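Local atomic coordinates of lipase-esterase related protein (Clostridium acetobutylicum, PDB entry 3E0X), a protein that is of unconfirmed function but probably acts as a hydrolase of the alpha/beta fold, perhaps on esters. Residues 15-20 and 40-45; 191-196 and 217-222; 199-204 and 225-230. All blocks are in the same frame, centred on the assembly; numbering follows the deposited sequence. Where two conformers were deposited one is given.

Interaction 1 of 3, residues 15-20 and 40-45; sequences SPNTLL and EDYNCI
T18, L19 and L20 meet N43, C44 and I45 in a parallel pairing of two strand beginnings, on the side of the central sheet bounded by strand 7-11, which lies next to 43-47. The short strand segments come within 4.7 Å and their directions differ by 17°, a modest twist. Three backbone bonds join them. N43 N gives its hydrogen to N17 O at 2.9 Å, L19 N bonds to N43 O, and I45 N returns to L19 O at 2.8 Å, so L19 is held at both its N-H and its carbonyl.

Beside this ladder T18 and N43 run in the same direction, and N43 ND2 donates to T18 OG1 at 3.0 Å, with the hydroxyl close to the amide plane. N43 is extended, CG opposite its own N (chi1 177°), which carries the amide alongside the threonine; OD1 is hydrogen-bonded to H9 of the strand on the other flank. An asparagine thus serves both neighbours in a buried spot. Farther along the same face, T18 CG2 touches I45 CD1 at 3.6 Å, and L20 CD1 lies against I45 CG2; these branched aliphatic groups fill the face, L20 reaching helix 63-76 and I45 strand 7-11. On the reverse face, in the tyrosine conformer given, L19 CD1 touches Y42 CD2 at 3.6 Å.

Ahead of the strand, S15 OG accepts from N17 N at 3.0 Å, an ST turn that bends the chain around P16 into its strand. Strand 18-22 lies between 43-47 and 86-91, and this pairing belongs to the parallel part of the mixed sheet in an alpha/beta hydrolase fold.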
loop_
_atom_site.group_PDB
_atom_site.type_symbol
_atom_site.label_atom_id
_atom_site.label_comp_id
_atom_site.label_asym_id
_atom_site.label_seq_id
_atom_site.Cartn_x
_atom_site.Cartn_y
_atom_site.Cartn_z
ATOM N N SER A 15 -20.020 -2.184 -10.209
ATOM C CA SER A 15 -19.120 -3.215 -10.756
ATOM C C SER A 15 -19.062 -4.436 -9.822
ATOM O O SER A 15 -19.072 -4.280 -8.598
ATOM C CB SER A 15 -17.700 -2.677 -10.908
ATOM O OG SER A 15 -16.796 -3.716 -11.263
ATOM N N PRO A 16 -18.977 -5.644 -10.401
ATOM C CA PRO A 16 -18.820 -6.867 -9.587
ATOM C C PRO A 16 -17.431 -6.946 -8.954
ATOM O O PRO A 16 -17.224 -7.747 -8.047
ATOM C CB PRO A 16 -18.990 -7.997 -10.614
ATOM C CG PRO A 16 -18.728 -7.389 -11.940
ATOM C CD PRO A 16 -19.081 -5.935 -11.848
ATOM N N ASN A 17 -16.527 -6.087 -9.430
ATOM C CA ASN A 17 -15.163 -6.111 -8.972
ATOM C C ASN A 17 -14.885 -4.898 -8.086
ATOM O O ASN A 17 -14.993 -3.732 -8.511
ATOM C CB ASN A 17 -14.234 -6.232 -10.180
ATOM C CG ASN A 17 -14.801 -7.185 -11.248
ATOM O OD1 ASN A 17 -15.160 -8.332 -10.953
ATOM N ND2 ASN A 17 -14.918 -6.696 -12.477
ATOM N N THR A 18 -14.568 -5.190 -6.832
ATOM C CA THR A 18 -14.327 -4.164 -5.833
ATOM C C THR A 18 -12.834 -4.093 -5.571
ATOM O O THR A 18 -12.208 -5.121 -5.319
ATOM C CB THR A 18 -15.091 -4.514 -4.517
ATOM O OG1 THR A 18 -16.502 -4.451 -4.758
ATOM C CG2 THR A 18 -14.733 -3.577 -3.401
ATOM N N LEU A 19 -12.283 -2.883 -5.630
ATOM C CA LEU A 19 -10.874 -2.690 -5.352
ATOM C C LEU A 19 -10.783 -1.867 -4.093
ATOM O O LEU A 19 -11.324 -0.742 -4.022
ATOM C CB LEU A 19 -10.211 -1.940 -6.499
ATOM C CG LEU A 19 -10.325 -2.477 -7.928
ATOM C CD1 LEU A 19 -9.486 -1.649 -8.939
ATOM C CD2 LEU A 19 -9.958 -3.926 -8.025
ATOM N N LEU A 20 -10.108 -2.419 -3.091
ATOM C CA LEU A 20 -9.922 -1.705 -1.831
ATOM C C LEU A 20 -8.442 -1.301 -1.763
ATOM O O LEU A 20 -7.557 -2.164 -1.726
ATOM C CB LEU A 20 -10.316 -2.618 -0.655
ATOM C CG LEU A 20 -10.148 -2.011 0.735
ATOM C CD1 LEU A 20 -10.979 -0.779 0.935
ATOM C CD2 LEU A 20 -10.491 -3.021 1.807
ATOM N N GLU A 40 -11.628 3.392 -13.308
ATOM C CA GLU A 40 -13.003 3.890 -13.169
ATOM C C GLU A 40 -14.079 2.875 -13.473
ATOM O O GLU A 40 -15.241 3.076 -13.085
ATOM C CB GLU A 40 -13.192 5.141 -14.035
ATOM C CG GLU A 40 -12.614 6.351 -13.390
ATOM C CD GLU A 40 -12.978 7.621 -14.112
ATOM O OE1 GLU A 40 -14.091 7.682 -14.688
ATOM O OE2 GLU A 40 -12.144 8.556 -14.079
ATOM N N ASP A 41 -13.715 1.769 -14.116
ATOM C CA ASP A 41 -14.681 0.721 -14.437
ATOM C C ASP A 41 -14.943 -0.203 -13.247
ATOM O O ASP A 41 -15.812 -1.091 -13.308
ATOM C CB ASP A 41 -14.224 -0.115 -15.650
ATOM C CG ASP A 41 -14.468 0.594 -16.989
ATOM O OD1 ASP A 41 -15.398 1.418 -17.070
ATOM O OD2 ASP A 41 -13.738 0.321 -17.973
ATOM N N TYR A 42 -14.179 0.001 -12.175
ATOM C CA TYR A 42 -14.288 -0.840 -10.986
ATOM C C TYR A 42 -14.874 -0.090 -9.803
ATOM O O TYR A 42 -14.951 1.136 -9.798
ATOM C CB TYR A 42 -12.914 -1.370 -10.625
ATOM C CG TYR A 42 -12.192 -1.992 -11.792
ATOM C CD1 TYR A 42 -12.761 -3.042 -12.520
ATOM C CD2 TYR A 42 -10.944 -1.523 -12.187
ATOM C CE1 TYR A 42 -12.097 -3.617 -13.600
ATOM C CE2 TYR A 42 -10.270 -2.089 -13.254
ATOM C CZ TYR A 42 -10.845 -3.132 -13.957
ATOM O OH TYR A 42 -10.133 -3.667 -15.004
ATOM N N ASN A 43 -15.321 -0.842 -8.798
ATOM C CA ASN A 43 -15.919 -0.266 -7.611
ATOM C C ASN A 43 -14.765 0.044 -6.665
ATOM O O ASN A 43 -14.230 -0.863 -6.040
ATOM C CB ASN A 43 -16.909 -1.260 -7.000
ATOM C CG ASN A 43 -17.511 -0.762 -5.715
ATOM O OD1 ASN A 43 -17.779 0.430 -5.568
ATOM N ND2 ASN A 43 -17.734 -1.677 -4.769
ATOM N N CYS A 44 -14.360 1.314 -6.595
ATOM C CA CYS A 44 -13.117 1.683 -5.907
ATOM C C CYS A 44 -13.385 2.259 -4.526
ATOM O O CYS A 44 -14.127 3.251 -4.367
ATOM C CB CYS A 44 -12.326 2.710 -6.731
ATOM S SG CYS A 44 -11.765 2.121 -8.351
ATOM N N ILE A 45 -12.736 1.666 -3.529
ATOM C CA ILE A 45 -12.868 2.097 -2.141
ATOM C C ILE A 45 -11.459 2.419 -1.667
ATOM O O ILE A 45 -10.593 1.561 -1.696
ATOM C CB ILE A 45 -13.508 0.976 -1.251
ATOM C CG1 ILE A 45 -14.896 0.573 -1.798
ATOM C CG2 ILE A 45 -13.655 1.454 0.170
ATOM C CD1 ILE A 45 -15.460 -0.763 -1.211
#

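Interaction 2 of 3, residues 191-196 and 217-222; sequences VKAIVA and SELKIF
V191 to A196 and S217 to F222 pair residue for residue as parallel strands, and five backbone hydrogen bonds satisfy the inward-facing groups of both. V191 O accepts from E218 N and A193 N gives to E218 O, each at 2.9 Å. A193 O then takes K220 N, V195 N donates to K220 O at a longer 3.1 Å, and V195 O closes the ladder by accepting from F222 N. The other edge of 191-196 is used as well: K192 and I194 bond through their backbones to strand 109-115 and S116.

Polar side chains find partners beyond the pair. The extended K192 passes its methylenes alongside the aliphatic parts of E218 (CG to CB 3.9 Å) and K220, and the reach of a lysine brings its ammonium to a salt bridge with E240 of helix 234-242. The S217 hydroxyl, with one hydrogen to give, lies within bonding distance of the carbonyls of K211 and V214, where helix 204-213 ends.

I194 CG2 meets the edge of the F222 ring in its plane, 3.6 Å from CE2, while K220 bends at chi2 (68°) and sets CE over the centre of one ring face. On the opposite side of the sheet, L219 CD1 packs on the A193 methyl, 3.9 Å from CB, and L219 touches E208 of helix 204-213. Strand 191-196, that helix and edge strand 217-222 form a beta-alpha-beta crossover, the repeating unit of the alpha/beta hydrolase sheet.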
loop_
_atom_site.group_PDB
_atom_site.type_symbol
_atom_site.label_atom_id
_atom_site.label_comp_id
_atom_site.label_asym_id
_atom_site.label_seq_id
_atom_site.Cartn_x
_atom_site.Cartn_y
_atom_site.Cartn_z
ATOM N N VAL A 191 -1.580 -13.431 -5.727
ATOM C CA VAL A 191 -0.904 -12.206 -5.291
ATOM C C VAL A 191 -0.060 -11.697 -6.436
ATOM O O VAL A 191 0.640 -12.487 -7.076
ATOM C CB VAL A 191 0.047 -12.509 -4.099
ATOM C CG1 VAL A 191 0.898 -11.283 -3.746
ATOM C CG2 VAL A 191 -0.752 -12.924 -2.871
ATOM N N LYS A 192 -0.151 -10.397 -6.719
ATOM C CA LYS A 192 0.742 -9.805 -7.727
ATOM C C LYS A 192 1.561 -8.703 -7.087
ATOM O O LYS A 192 1.006 -7.884 -6.359
ATOM C CB LYS A 192 -0.019 -9.208 -8.928
ATOM C CG LYS A 192 0.870 -8.565 -9.971
ATOM C CD LYS A 192 0.128 -8.346 -11.267
ATOM C CE LYS A 192 1.093 -7.846 -12.319
ATOM N NZ LYS A 192 0.416 -7.679 -13.644
ATOM N N ALA A 193 2.867 -8.692 -7.345
ATOM C CA ALA A 193 3.723 -7.615 -6.867
ATOM C C ALA A 193 4.076 -6.745 -8.077
ATOM O O ALA A 193 4.359 -7.285 -9.162
ATOM C CB ALA A 193 4.972 -8.182 -6.231
ATOM N N ILE A 194 4.070 -5.417 -7.900
ATOM C CA ILE A 194 4.393 -4.455 -8.973
ATOM C C ILE A 194 5.383 -3.474 -8.362
ATOM O O ILE A 194 5.120 -2.941 -7.288
ATOM C CB ILE A 194 3.138 -3.666 -9.431
ATOM C CG1 ILE A 194 2.094 -4.612 -10.015
ATOM C CG2 ILE A 194 3.529 -2.620 -10.484
ATOM C CD1 ILE A 194 0.735 -3.931 -10.194
ATOM N N VAL A 195 6.504 -3.222 -9.040
ATOM C CA VAL A 195 7.566 -2.392 -8.441
ATOM C C VAL A 195 8.466 -1.866 -9.550
ATOM O O VAL A 195 8.514 -2.451 -10.628
ATOM C CB VAL A 195 8.418 -3.235 -7.444
ATOM C CG1 VAL A 195 9.230 -4.302 -8.151
ATOM C CG2 VAL A 195 9.313 -2.369 -6.565
ATOM N N ALA A 196 9.167 -0.757 -9.272
ATOM C CA ALA A 196 10.177 -0.226 -10.190
ATOM C C ALA A 196 11.562 -0.753 -9.804
ATOM O O ALA A 196 11.942 -0.760 -8.608
ATOM C CB ALA A 196 10.156 1.286 -10.130
ATOM N N SER A 217 1.263 -16.565 -7.860
ATOM C CA SER A 217 1.803 -15.212 -7.812
ATOM C C SER A 217 2.295 -14.705 -9.158
ATOM O O SER A 217 2.621 -15.485 -10.069
ATOM C CB SER A 217 2.919 -15.135 -6.770
ATOM O OG SER A 217 4.010 -15.949 -7.161
ATOM N N GLU A 218 2.337 -13.379 -9.275
ATOM C CA GLU A 218 2.807 -12.706 -10.475
ATOM C C GLU A 218 3.701 -11.565 -10.049
ATOM O O GLU A 218 3.561 -11.045 -8.950
ATOM C CB GLU A 218 1.641 -12.125 -11.286
ATOM C CG GLU A 218 0.542 -13.126 -11.649
ATOM C CD GLU A 218 0.948 -14.127 -12.698
ATOM O OE1 GLU A 218 2.022 -13.984 -13.333
ATOM O OE2 GLU A 218 0.163 -15.084 -12.887
ATOM N N LEU A 219 4.594 -11.155 -10.947
ATOM C CA LEU A 219 5.511 -10.064 -10.648
ATOM C C LEU A 219 5.655 -9.203 -11.889
ATOM O O LEU A 219 5.871 -9.736 -12.994
ATOM C CB LEU A 219 6.857 -10.625 -10.194
ATOM C CG LEU A 219 7.994 -9.615 -10.116
ATOM C CD1 LEU A 219 7.753 -8.616 -8.987
ATOM C CD2 LEU A 219 9.298 -10.371 -9.924
ATOM N N LYS A 220 5.508 -7.881 -11.731
ATOM C CA LYS A 220 5.820 -6.946 -12.819
ATOM C C LYS A 220 6.873 -5.962 -12.339
ATOM O O LYS A 220 6.681 -5.286 -11.312
ATOM C CB LYS A 220 4.591 -6.180 -13.284
ATOM C CG LYS A 220 4.931 -4.977 -14.169
ATOM C CD LYS A 220 5.496 -5.404 -15.531
ATOM C CE LYS A 220 5.803 -4.182 -16.359
ATOM N NZ LYS A 220 6.226 -4.521 -17.752
ATOM N N ILE A 221 7.996 -5.893 -13.067
ATOM C CA ILE A 221 9.060 -4.940 -12.736
ATOM C C ILE A 221 9.108 -3.881 -13.836
ATOM O O ILE A 221 9.421 -4.190 -14.981
ATOM C CB ILE A 221 10.437 -5.629 -12.597
ATOM C CG1 ILE A 221 10.394 -6.744 -11.544
ATOM C CG2 ILE A 221 11.497 -4.607 -12.252
ATOM C CD1 ILE A 221 11.626 -7.666 -11.584
ATOM N N PHE A 222 8.770 -2.648 -13.490
ATOM C CA PHE A 222 8.978 -1.519 -14.403
ATOM C C PHE A 222 10.441 -1.078 -14.341
ATOM O O PHE A 222 11.059 -1.156 -13.273
ATOM C CB PHE A 222 8.081 -0.346 -14.013
ATOM C CG PHE A 222 6.637 -0.547 -14.362
ATOM C CD1 PHE A 222 6.129 -0.091 -15.583
ATOM C CD2 PHE A 222 5.772 -1.171 -13.466
ATOM C CE1 PHE A 222 4.780 -0.282 -15.910
ATOM C CE2 PHE A 222 4.420 -1.362 -13.790
ATOM C CZ PHE A 222 3.937 -0.913 -14.996
#

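Interaction 3 of 3, residues 199-204 and 225-230; sequences ELLTLV and GKHFLL. With OXE (ortho-xylene), chain C.
E199 and K226 bring two irregular loops together, their CA atoms 4.6 Å apart, with no backbone ladder between them. Segment 199-204 curls back on itself, and 225-230 turns from G225, whose positive phi (129°) suits glycine, through K226 into the short helix 229-232, with F228 at its N-cap position.

The principal bond runs from H227 ND1 to E199 OE1, 2.8 Å long and nearly straight at 162°. OE1 uses its syn lone pair and lies in the imidazole plane, although carboxylate and ring are turned 76° apart. A bend at chi2 turns the glutamate's carboxylate back toward its own loop, where OE2 receives L201 N at 3.3 Å and T202 N at 3.0 Å. A water donates to both OE1 and K226 O, so two backbone N-H groups, the imidazole and a water all meet the buried carboxylate.

L201 CD2 sits over one face of the imidazole, 3.8 Å from its centroid, in a CH-pi contact suited to a leucine methyl. At its other nitrogen, NE2, the ring faces ortho-xylene, though the 3.0 Å from NE2 to C1' is doubtfully short; L201 and H227 both line this pocket.

H227 also touches S92, in what looks like a nucleophile elbow, and meets the Y91 ring at the end of strand 86-91. Helix 139-146 packs on L201, helix 152-158 covers F228, and L229 rests on strand 217-222.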
loop_
_atom_site.group_PDB
_atom_site.type_symbol
_atom_site.label_atom_id
_atom_site.label_comp_id
_atom_site.label_asym_id
_atom_site.label_seq_id
_atom_site.Cartn_x
_atom_site.Cartn_y
_atom_site.Cartn_z
ATOM N N GLU A 199 13.997 1.266 -7.513
ATOM C CA GLU A 199 13.729 1.539 -6.090
ATOM C C GLU A 199 14.960 1.536 -5.211
ATOM O O GLU A 199 15.789 0.609 -5.300
ATOM C CB GLU A 199 12.794 0.483 -5.512
ATOM C CG GLU A 199 11.347 0.761 -5.801
ATOM C CD GLU A 199 10.686 1.621 -4.749
ATOM O OE1 GLU A 199 9.456 1.802 -4.860
ATOM O OE2 GLU A 199 11.384 2.130 -3.827
ATOM N N LEU A 200 15.020 2.539 -4.330
ATOM C CA LEU A 200 15.949 2.581 -3.209
ATOM C C LEU A 200 15.292 2.169 -1.901
ATOM O O LEU A 200 15.971 1.774 -0.968
ATOM C CB LEU A 200 16.493 4.016 -3.028
ATOM C CG LEU A 200 17.357 4.542 -4.158
ATOM C CD1 LEU A 200 17.707 5.978 -3.836
ATOM C CD2 LEU A 200 18.644 3.753 -4.334
ATOM N N LEU A 201 13.974 2.310 -1.820
ATOM C CA LEU A 201 13.263 2.119 -0.566
ATOM C C LEU A 201 12.641 0.744 -0.500
ATOM O O LEU A 201 13.141 -0.103 0.242
ATOM C CB LEU A 201 12.220 3.227 -0.380
ATOM C CG LEU A 201 11.522 3.312 0.978
ATOM C CD1 LEU A 201 12.510 3.740 2.080
ATOM C CD2 LEU A 201 10.355 4.296 0.887
ATOM N N THR A 202 11.584 0.491 -1.285
ATOM C CA THR A 202 11.008 -0.865 -1.351
ATOM C C THR A 202 11.674 -1.574 -2.546
ATOM O O THR A 202 11.180 -1.562 -3.671
ATOM C CB THR A 202 9.487 -0.811 -1.437
ATOM O OG1 THR A 202 9.089 -0.052 -2.578
ATOM C CG2 THR A 202 8.929 -0.129 -0.171
ATOM N N LEU A 203 12.856 -2.126 -2.274
ATOM C CA LEU A 203 13.708 -2.750 -3.274
ATOM C C LEU A 203 13.006 -3.808 -4.084
ATOM O O LEU A 203 12.118 -4.501 -3.592
ATOM C CB LEU A 203 14.919 -3.418 -2.604
ATOM C CG LEU A 203 15.842 -2.573 -1.737
ATOM C CD1 LEU A 203 16.839 -3.503 -1.038
ATOM C CD2 LEU A 203 16.542 -1.526 -2.609
ATOM N N VAL A 204 13.422 -3.953 -5.333
ATOM C CA VAL A 204 12.810 -4.958 -6.187
ATOM C C VAL A 204 12.967 -6.357 -5.539
ATOM O O VAL A 204 12.086 -7.228 -5.658
ATOM C CB VAL A 204 13.331 -4.862 -7.636
ATOM C CG1 VAL A 204 14.833 -5.009 -7.692
ATOM C CG2 VAL A 204 12.633 -5.873 -8.520
ATOM N N GLY A 225 10.769 4.688 -12.313
ATOM C CA GLY A 225 9.639 5.273 -11.601
ATOM C C GLY A 225 9.898 5.432 -10.100
ATOM O O GLY A 225 9.239 6.224 -9.430
ATOM N N LYS A 226 10.851 4.662 -9.567
ATOM C CA LYS A 226 11.165 4.699 -8.139
ATOM C C LYS A 226 9.884 4.590 -7.288
ATOM O O LYS A 226 8.927 3.929 -7.722
ATOM C CB LYS A 226 12.041 5.926 -7.816
ATOM C CG LYS A 226 13.451 5.764 -8.382
ATOM C CD LYS A 226 14.321 7.011 -8.189
ATOM C CE LYS A 226 15.687 6.837 -8.882
ATOM N NZ LYS A 226 16.353 8.165 -9.180
ATOM N N HIS A 227 9.841 5.204 -6.108
ATOM C CA HIS A 227 8.748 4.911 -5.172
ATOM C C HIS A 227 7.443 5.631 -5.548
ATOM O O HIS A 227 6.369 5.329 -4.996
ATOM C CB HIS A 227 9.182 5.219 -3.733
ATOM C CG HIS A 227 8.394 4.497 -2.698
ATOM N ND1 HIS A 227 8.287 3.125 -2.673
ATOM C CD2 HIS A 227 7.722 4.955 -1.617
ATOM C CE1 HIS A 227 7.536 2.774 -1.640
ATOM N NE2 HIS A 227 7.185 3.864 -0.982
ATOM N N PHE A 228 7.538 6.584 -6.479
ATOM C CA PHE A 228 6.342 7.269 -6.985
ATOM C C PHE A 228 5.873 6.693 -8.319
ATOM O O PHE A 228 5.151 7.349 -9.055
ATOM C CB PHE A 228 6.564 8.791 -7.058
ATOM C CG PHE A 228 5.905 9.562 -5.931
ATOM C CD1 PHE A 228 5.622 8.969 -4.695
ATOM C CD2 PHE A 228 5.631 10.920 -6.103
ATOM C CE1 PHE A 228 5.050 9.721 -3.662
ATOM C CE2 PHE A 228 5.049 11.672 -5.095
ATOM C CZ PHE A 228 4.758 11.087 -3.865
ATOM N N LEU A 229 6.242 5.445 -8.596
ATOM C CA LEU A 229 5.725 4.728 -9.765
ATOM C C LEU A 229 4.212 4.895 -9.898
ATOM O O LEU A 229 3.712 5.117 -10.994
ATOM C CB LEU A 229 6.066 3.239 -9.647
ATOM C CG LEU A 229 5.562 2.306 -10.747
ATOM C CD1 LEU A 229 6.208 2.620 -12.109
ATOM C CD2 LEU A 229 5.814 0.834 -10.351
ATOM N N LEU A 230 3.486 4.805 -8.781
ATOM C CA LEU A 230 2.001 4.863 -8.817
ATOM C C LEU A 230 1.456 6.247 -9.184
ATOM O O LEU A 230 0.236 6.398 -9.391
ATOM C CB LEU A 230 1.379 4.415 -7.469
ATOM C CG LEU A 230 1.325 5.440 -6.310
ATOM C CD1 LEU A 230 0.492 4.873 -5.162
ATOM C CD2 LEU A 230 2.682 5.937 -5.799
HETATM C C1 OXE C . 6.748 6.158 1.406
HETATM C C2 OXE C . 5.416 6.693 1.048
HETATM C C3 OXE C . 5.290 8.001 0.585
HETATM C C4 OXE C . 6.445 8.779 0.453
HETATM C C5 OXE C . 7.709 8.287 0.797
HETATM C C6 OXE C . 7.875 6.971 1.263
HETATM C "C1'" OXE C . 6.860 4.731 1.879
HETATM C "C2'" OXE C . 4.207 5.823 1.206
HETATM O O HOH W 1 8.282 1.113 -7.120
#

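From the N terminus, interaction 1 comes first: 19 residues separate its segments, it joins strands 18-22 and 43-47 near one side of the sheet, and it is complete before the others begin. Interactions 2 and 3 cross, since their segments alternate along the chain: 191-196, 199-204, 217-222, 225-230. Strand 191-196 leads into the first loop of interaction 3, and strand 217-222 into its second, so pairing the strands brings both loops together. The two contacts touch directly, for instance A196 CB with K226 N at 3.5 Å. Interactions 1 and 2, centres about 20 Å apart, share one sheet; interaction 3 sits past the C-terminal ends of strands 191-196 and 217-222, at the ortho-xylene pocket.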